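Local coordinates for protein ATP12 ATPase (Paracoccus denitrificans, PDB 2R31) that probably acts as a chaperone in the assembly of F1-ATPase, as its mitochondrial relatives do by holding the alpha subunit, at residues P134-H139 against P143-P148; S103-A108 against E118-L123; R73-A78 against E231-L236. All coordinates share one frame; numbering follows the deposited sequence.

Contact 1 of 3, residues P134-H139 against P143-P148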
# COMPACT_ATOMS: atom_id res chain seq x y z
N PRO A 134 12.68 -16.68 -6.50
CA PRO A 134 14.05 -16.27 -6.08
C PRO A 134 14.55 -15.13 -6.93
O PRO A 134 14.87 -15.26 -8.15
CB PRO A 134 14.89 -17.56 -6.28
CG PRO A 134 14.18 -18.30 -7.37
CD PRO A 134 12.72 -18.04 -7.07
N LEU A 135 14.73 -13.96 -6.31
CA LEU A 135 15.32 -12.83 -7.03
C LEU A 135 16.84 -12.90 -6.97
O LEU A 135 17.42 -13.31 -5.99
CB LEU A 135 14.93 -11.50 -6.40
CG LEU A 135 13.49 -11.07 -6.56
CD1 LEU A 135 13.28 -9.71 -5.94
CD2 LEU A 135 13.10 -11.03 -8.06
N ARG A 136 17.42 -12.41 -8.05
CA ARG A 136 18.85 -12.18 -8.11
C ARG A 136 19.15 -10.81 -7.54
O ARG A 136 18.35 -9.87 -7.72
CB ARG A 136 19.30 -12.30 -9.56
CG ARG A 136 19.07 -13.70 -10.21
CD ARG A 136 19.35 -13.65 -11.70
NE ARG A 136 19.10 -14.98 -12.30
CZ ARG A 136 18.89 -15.13 -13.60
NH1 ARG A 136 18.88 -14.05 -14.40
NH2 ARG A 136 18.69 -16.35 -14.10
N ILE A 137 20.29 -10.72 -6.86
CA ILE A 137 20.77 -9.44 -6.32
C ILE A 137 22.03 -9.00 -7.06
O ILE A 137 22.68 -9.77 -7.74
CB ILE A 137 20.95 -9.46 -4.79
CG1 ILE A 137 22.26 -10.19 -4.45
CG2 ILE A 137 19.69 -10.00 -4.10
CD1 ILE A 137 22.67 -10.15 -2.99
N THR A 138 22.33 -7.73 -6.95
CA THR A 138 23.56 -7.19 -7.48
C THR A 138 24.00 -6.05 -6.61
O THR A 138 23.26 -5.62 -5.71
CB THR A 138 23.36 -6.75 -8.97
OG1 THR A 138 24.68 -6.52 -9.49
CG2 THR A 138 22.44 -5.55 -9.13
N HIS A 139 25.16 -5.49 -6.90
CA HIS A 139 25.92 -4.51 -6.17
C HIS A 139 26.30 -3.36 -7.11
O HIS A 139 26.85 -3.49 -8.20
CB HIS A 139 27.13 -5.12 -5.44
CG HIS A 139 26.80 -6.31 -4.62
ND1 HIS A 139 26.68 -7.57 -5.14
CD2 HIS A 139 26.53 -6.46 -3.30
CE1 HIS A 139 26.36 -8.44 -4.20
NE2 HIS A 139 26.26 -7.82 -3.05
N PRO A 143 24.91 -4.65 -13.71
CA PRO A 143 23.54 -5.08 -14.02
C PRO A 143 23.34 -6.57 -13.82
O PRO A 143 24.25 -7.37 -14.10
CB PRO A 143 23.38 -4.74 -15.50
CG PRO A 143 24.65 -4.14 -15.97
CD PRO A 143 25.67 -4.35 -14.94
N VAL A 144 22.13 -6.95 -13.40
CA VAL A 144 21.75 -8.36 -13.44
C VAL A 144 20.28 -8.44 -13.81
O VAL A 144 19.44 -7.78 -13.20
CB VAL A 144 22.07 -9.12 -12.14
CG1 VAL A 144 21.69 -10.61 -12.37
CG2 VAL A 144 23.49 -9.04 -11.64
N PRO A 145 19.92 -9.22 -14.80
CA PRO A 145 18.49 -9.39 -15.15
C PRO A 145 17.88 -10.45 -14.24
O PRO A 145 18.58 -11.35 -13.77
CB PRO A 145 18.55 -9.84 -16.59
CG PRO A 145 19.79 -10.69 -16.63
CD PRO A 145 20.78 -10.00 -15.66
N GLN A 146 16.58 -10.40 -14.05
CA GLN A 146 15.87 -11.46 -13.35
C GLN A 146 15.53 -12.61 -14.30
O GLN A 146 15.37 -12.42 -15.51
CB GLN A 146 14.62 -10.90 -12.70
CG GLN A 146 14.92 -9.80 -11.68
CD GLN A 146 15.86 -10.23 -10.57
OE1 GLN A 146 15.83 -11.39 -10.09
NE2 GLN A 146 16.71 -9.33 -10.10
N ASP A 147 15.39 -13.78 -13.74
CA ASP A 147 14.93 -14.96 -14.48
C ASP A 147 13.53 -14.66 -15.02
O ASP A 147 12.65 -14.29 -14.24
CB ASP A 147 14.90 -16.16 -13.55
CG ASP A 147 14.46 -17.46 -14.17
OD1 ASP A 147 13.93 -17.53 -15.27
OD2 ASP A 147 14.66 -18.47 -13.47
N PRO A 148 13.26 -14.82 -16.33
CA PRO A 148 11.90 -14.61 -16.85
C PRO A 148 10.83 -15.39 -16.15
O PRO A 148 9.68 -14.95 -16.04
CB PRO A 148 12.07 -15.10 -18.31
CG PRO A 148 13.50 -14.98 -18.67
CD PRO A 148 14.25 -15.20 -17.40
O HOH W 1 15.25 -13.93 -10.86
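A chain reversal joins strand 138-139 to helix 148-159, and across it Arg136 and Gln146 hold the two arms together. The arms run nearly antiparallel, 168° apart from end to end. The Gln146 side chain stands in for a neighbouring strand. Its OE1 takes the N-H of Arg136 at 2.8 Å, in the carbonyl plane and on a lone pair. Its NE2 gives a nearly straight bond of 2.9 Å to Arg136 O, and that oxygen lies close to the amide plane. A bend at chi2 (-57°) folds the chain back, although its CB points away from segment 134-139. The two bonds fix the rotation of the buried amide. Gln146 OE1 also accepts from a water that donates to Pro134 O and accepts from Asp147 N. Leu135 CD2 lies 3.4 Å from OE1 of Gln146.

The Arg136 side chain is extended from CG to NE and crosses the second arm. NH1 bonds Pro145 O at 2.8 Å, in the guanidinium plane but from above the carbonyl plane. Asp147 N lies over one face of the guanidinium, toward its rim. The Asp147 carboxylate is only a distant opposite charge, with its OD2 4.6 Å from Arg136 NH2. Farther along, Val144 CG2 packs 3.5 Å from Thr138 CB, while Thr138 OG1 bonds Ile142 O. At the far end Asp147 OD1 bonds Val149 N, the N-cap that starts helix 148-159 as the returning chain leads away from the parallel sheet.

Contact 2 of 3, residues S103-A108 against E118-L123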
# COMPACT_ATOMS: atom_id res chain seq x y z
N SER A 103 16.92 -6.00 -4.47
CA SER A 103 17.90 -6.55 -5.43
C SER A 103 19.08 -5.62 -5.65
O SER A 103 20.13 -6.10 -6.08
CB SER A 103 17.27 -6.76 -6.82
OG SER A 103 16.36 -7.82 -6.84
N TYR A 104 18.97 -4.34 -5.40
CA TYR A 104 19.96 -3.34 -5.83
C TYR A 104 20.79 -2.91 -4.64
O TYR A 104 20.50 -1.89 -3.97
CB TYR A 104 19.25 -2.17 -6.61
CG TYR A 104 18.92 -2.79 -7.95
CD1 TYR A 104 19.91 -2.84 -8.94
CD2 TYR A 104 17.71 -3.35 -8.23
CE1 TYR A 104 19.68 -3.41 -10.17
CE2 TYR A 104 17.44 -3.93 -9.44
CZ TYR A 104 18.43 -3.96 -10.42
OH TYR A 104 18.17 -4.55 -11.66
N ARG A 105 21.83 -3.66 -4.33
CA ARG A 105 22.67 -3.45 -3.12
C ARG A 105 23.69 -2.39 -3.40
O ARG A 105 24.05 -2.13 -4.57
CB ARG A 105 23.35 -4.78 -2.73
CG ARG A 105 22.50 -6.03 -2.56
CD ARG A 105 21.53 -5.94 -1.45
NE ARG A 105 20.47 -6.93 -1.33
CZ ARG A 105 20.53 -8.05 -0.62
NH1 ARG A 105 21.64 -8.35 0.03
NH2 ARG A 105 19.46 -8.85 -0.60
N ALA A 106 24.18 -1.74 -2.36
CA ALA A 106 25.43 -0.97 -2.48
C ALA A 106 26.61 -1.85 -2.85
O ALA A 106 26.74 -3.06 -2.59
CB ALA A 106 25.67 -0.29 -1.14
N ASP A 107 27.60 -1.22 -3.37
CA ASP A 107 28.87 -1.94 -3.43
C ASP A 107 29.88 -1.41 -2.40
O ASP A 107 30.97 -1.96 -2.39
CB ASP A 107 29.35 -1.99 -4.88
CG ASP A 107 29.78 -0.65 -5.41
OD1 ASP A 107 29.76 0.34 -4.68
OD2 ASP A 107 30.08 -0.65 -6.61
N ALA A 108 29.52 -0.42 -1.61
CA ALA A 108 30.36 0.17 -0.61
C ALA A 108 29.56 1.15 0.21
O ALA A 108 28.54 1.66 -0.25
CB ALA A 108 31.49 0.96 -1.25
N GLU A 118 21.86 -8.25 6.01
CA GLU A 118 21.20 -8.71 7.24
C GLU A 118 19.70 -8.49 7.20
O GLU A 118 18.92 -9.35 7.64
CB GLU A 118 21.79 -7.97 8.45
CG GLU A 118 21.17 -8.35 9.79
CD GLU A 118 21.54 -7.50 10.97
OE1 GLU A 118 21.95 -6.33 10.84
OE2 GLU A 118 21.42 -8.03 12.08
N GLY A 119 19.32 -7.32 6.70
CA GLY A 119 17.90 -7.01 6.68
C GLY A 119 17.13 -7.65 5.55
O GLY A 119 15.99 -8.05 5.66
N TRP A 120 17.75 -7.68 4.36
CA TRP A 120 17.05 -8.02 3.13
C TRP A 120 17.18 -9.46 2.69
O TRP A 120 16.26 -10.00 2.05
CB TRP A 120 17.51 -7.11 1.99
CG TRP A 120 17.18 -5.65 2.21
CD1 TRP A 120 16.30 -5.12 3.13
CD2 TRP A 120 17.71 -4.54 1.48
NE1 TRP A 120 16.26 -3.77 3.00
CE2 TRP A 120 17.10 -3.39 2.02
CE3 TRP A 120 18.60 -4.41 0.44
CZ2 TRP A 120 17.40 -2.10 1.53
CZ3 TRP A 120 18.88 -3.14 -0.04
CH2 TRP A 120 18.30 -1.99 0.50
N ASP A 121 18.29 -10.13 3.00
CA ASP A 121 18.43 -11.52 2.57
C ASP A 121 17.30 -12.40 3.13
O ASP A 121 16.82 -13.27 2.40
CB ASP A 121 19.79 -12.08 2.93
CG ASP A 121 20.95 -11.58 2.12
OD1 ASP A 121 20.73 -10.86 1.13
OD2 ASP A 121 22.11 -11.88 2.49
N PRO A 122 16.81 -12.21 4.37
CA PRO A 122 15.68 -13.05 4.81
C PRO A 122 14.45 -12.87 3.97
O PRO A 122 13.66 -13.80 3.82
CB PRO A 122 15.48 -12.61 6.25
CG PRO A 122 16.84 -12.15 6.71
CD PRO A 122 17.38 -11.44 5.50
N LEU A 123 14.20 -11.67 3.44
CA LEU A 123 13.05 -11.40 2.62
C LEU A 123 13.18 -11.97 1.22
O LEU A 123 12.22 -12.49 0.66
CB LEU A 123 12.71 -9.89 2.62
CG LEU A 123 11.81 -9.68 3.90
CD1 LEU A 123 12.56 -9.61 5.13
CD2 LEU A 123 10.45 -9.53 3.43
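Arg105 on the short strand 104-105 faces Trp120 and Asp121 on one turn of helix 110-130, which is kinked just beyond them: Pro122 has no N-H to give, and Leu123 N makes only a weak bond, to Trp120 O. The strand supplies one long side chain, which does most of the bridging. Arg105 folds at chi2 (-64°), which brings the guanidinium back toward the helix. NH1 and NH2 both bond a single atom, Asp121 OD1, each at 2.9 Å and each clearly bent, as sharing one oxygen requires. The oxygen lies in the guanidinium plane, so the salt bridge is end-on and forked. The two nitrogens meet OD1 differently: NH1 comes from the syn side, 29° out of the carboxylate plane, and NH2 comes nearly along the C-O bond.

Strand 104-105, helix 110-130 and strand 138-139 form a beta-alpha-beta unit, and this salt bridge ties its first strand to its helix. Arg105 NE lies at the Trp120 ring edge, in the ring plane, 3.6 Å from CE3, and Arg105 CD packs on the same carbon. The ring and guanidinium planes are 72° apart, so they do not stack. Trp120 CB instead sits over a guanidinium face, 3.7 Å from NH2. Replacing Arg105 by an alanine would probably leave Asp121 OD1 without its charged mate and the CE3 edge of Trp120 without its neighbour. Two outside partners help to set the groups: Arg105 NE bonds Leu102 O, and Trp120 NE1 bonds Leu198 O. Asp121 OD2 takes the amine of a bound Tris, probably from the crystallisation liquor.

Contact 3 of 3, residues R73-A78 against E231-L236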
# COMPACT_ATOMS: atom_id res chain seq x y z
N ARG A 73 -10.85 7.28 1.21
CA ARG A 73 -9.91 7.64 0.17
C ARG A 73 -9.44 6.40 -0.60
O ARG A 73 -9.37 6.44 -1.83
CB ARG A 73 -8.73 8.39 0.80
CG ARG A 73 -7.60 8.90 -0.03
CD ARG A 73 -6.87 10.08 0.59
NE ARG A 73 -5.79 9.86 1.56
CZ ARG A 73 -5.91 10.14 2.84
NH1 ARG A 73 -7.18 10.53 3.04
NH2 ARG A 73 -5.06 10.04 3.87
N SER A 74 -9.11 5.32 0.10
CA SER A 74 -8.69 4.08 -0.55
C SER A 74 -9.81 3.43 -1.33
O SER A 74 -9.59 2.93 -2.43
CB SER A 74 -8.18 3.13 0.55
OG SER A 74 -7.06 3.53 1.22
N ALA A 75 -11.02 3.43 -0.79
CA ALA A 75 -12.15 2.85 -1.50
C ALA A 75 -12.48 3.63 -2.75
O ALA A 75 -12.80 3.04 -3.80
CB ALA A 75 -13.36 2.76 -0.58
N ASN A 76 -12.42 4.96 -2.68
CA ASN A 76 -12.65 5.79 -3.87
C ASN A 76 -11.65 5.41 -4.95
O ASN A 76 -11.97 5.30 -6.14
CB ASN A 76 -12.52 7.26 -3.53
CG ASN A 76 -13.68 7.81 -2.73
OD1 ASN A 76 -14.77 7.26 -2.72
ND2 ASN A 76 -13.43 8.98 -2.10
N SER A 77 -10.38 5.22 -4.60
CA SER A 77 -9.35 4.82 -5.58
C SER A 77 -9.60 3.44 -6.12
O SER A 77 -9.45 3.17 -7.30
CB SER A 77 -7.98 4.94 -4.94
OG SER A 77 -6.99 4.55 -5.87
N ALA A 78 -10.00 2.51 -5.25
CA ALA A 78 -10.31 1.17 -5.72
C ALA A 78 -11.37 1.22 -6.80
O ALA A 78 -11.29 0.56 -7.85
CB ALA A 78 -10.77 0.28 -4.57
N GLU A 231 -1.98 -1.10 4.78
CA GLU A 231 -2.07 -2.36 5.50
C GLU A 231 -3.43 -2.54 6.14
O GLU A 231 -4.03 -3.63 6.09
CB GLU A 231 -0.93 -2.39 6.54
CG GLU A 231 -0.93 -3.57 7.47
CD GLU A 231 0.20 -3.39 8.50
OE1 GLU A 231 0.24 -2.32 9.21
OE2 GLU A 231 1.05 -4.25 8.61
N ARG A 232 -3.95 -1.48 6.76
CA ARG A 232 -5.31 -1.54 7.36
C ARG A 232 -6.35 -1.87 6.31
O ARG A 232 -7.26 -2.66 6.53
CB ARG A 232 -5.57 -0.19 8.05
CG ARG A 232 -6.92 -0.08 8.70
CD ARG A 232 -7.18 -1.11 9.79
NE ARG A 232 -8.33 -0.71 10.58
CZ ARG A 232 -8.98 -1.52 11.39
NH1 ARG A 232 -8.59 -2.78 11.54
NH2 ARG A 232 -10.03 -1.06 12.07
N PHE A 233 -6.27 -1.21 5.13
CA PHE A 233 -7.21 -1.46 4.06
C PHE A 233 -7.11 -2.90 3.59
O PHE A 233 -8.15 -3.53 3.31
CB PHE A 233 -6.93 -0.45 2.92
CG PHE A 233 -8.02 -0.34 1.90
CD1 PHE A 233 -9.20 0.29 2.21
CD2 PHE A 233 -7.90 -0.82 0.61
CE1 PHE A 233 -10.22 0.48 1.30
CE2 PHE A 233 -8.91 -0.61 -0.33
CZ PHE A 233 -10.03 0.04 0.02
N TRP A 234 -5.91 -3.46 3.50
CA TRP A 234 -5.72 -4.87 3.17
C TRP A 234 -6.52 -5.74 4.14
O TRP A 234 -7.33 -6.60 3.75
CB TRP A 234 -4.21 -5.27 3.20
CG TRP A 234 -4.11 -6.75 3.05
CD1 TRP A 234 -3.98 -7.66 4.06
CD2 TRP A 234 -4.19 -7.50 1.84
NE1 TRP A 234 -3.99 -8.93 3.55
CE2 TRP A 234 -4.11 -8.88 2.20
CE3 TRP A 234 -4.31 -7.20 0.49
CZ2 TRP A 234 -4.16 -9.90 1.27
CZ3 TRP A 234 -4.37 -8.19 -0.44
CH2 TRP A 234 -4.29 -9.54 -0.06
N HIS A 235 -6.27 -5.58 5.44
CA HIS A 235 -6.89 -6.46 6.41
C HIS A 235 -8.41 -6.33 6.39
O HIS A 235 -9.15 -7.33 6.50
CB HIS A 235 -6.34 -6.22 7.80
CG HIS A 235 -4.94 -6.68 7.97
ND1 HIS A 235 -4.55 -7.97 7.77
CD2 HIS A 235 -3.85 -5.95 8.28
CE1 HIS A 235 -3.21 -8.02 7.98
NE2 HIS A 235 -2.77 -6.81 8.33
N LEU A 236 -8.93 -5.10 6.29
CA LEU A 236 -10.36 -4.90 6.33
C LEU A 236 -11.08 -5.46 5.13
O LEU A 236 -12.29 -5.66 5.20
CB LEU A 236 -10.69 -3.42 6.47
CG LEU A 236 -10.42 -2.81 7.85
CD1 LEU A 236 -10.56 -1.31 7.77
CD2 LEU A 236 -11.34 -3.36 8.91
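Ser74 and Phe233 join helix 70-82 to the C-terminal helix 214-236 in a buried helix-helix packing near the middle of the chain. The chief interaction is a CH-pi contact. Ser74 CB sits 3.4 Å from the centroid of the Phe233 ring, only 13° off the ring normal. The methylene thus lies squarely over one face, almost equally close to CD1 and CE1. The first torsion of Phe233 sets CG opposite the backbone N (chi1 -165°) and sends the ring out to the other helix.

The remaining contacts are van der Waals packing. The backbone N of Ala75 lies 3.6 Å from Phe233 CZ, oblique to the ring, and Ala75 CB meets CE1 of Phe233 at 4.3 Å. The small Ser74 and Ala75 probably allow this approach, with the CA atoms of Ser74 and Phe233 7.4 Å apart. Leu49 of helix 47-58, Leu71 of helix 70-82 and Ala168 of helix 163-174 also touch the Phe233 side chain.

Polar bonding is separate from the aromatic contact. The Ser74 hydroxyl bonds back within its own helix, to Pro70 O, while OG stays 4.0 Å from both CG and CD1 of Phe233.

Overall arrangement
Contacts 1 and 2 adjoin, with centres about 12 Å apart, and both reach the two-stranded parallel sheet of 104-105 and 138-139. Backbone pairs probably bond them: Thr138 O with Arg105 N at 2.8 Å, and Thr138 N with Ser103 O at 2.9 Å. Both segments of contact 2 come earlier in the chain than those of contact 1. Tris, probably from the crystallisation liquor, bonds His139 of segment 134-139 and Asp121 of contact 2, possibly as one molecule. Contact 3 stands apart, its centre about 32 Å from that of contact 1 and 30 Å from that of contact 2. It joins two helices distant in sequence, and the other two contacts fall between its segments.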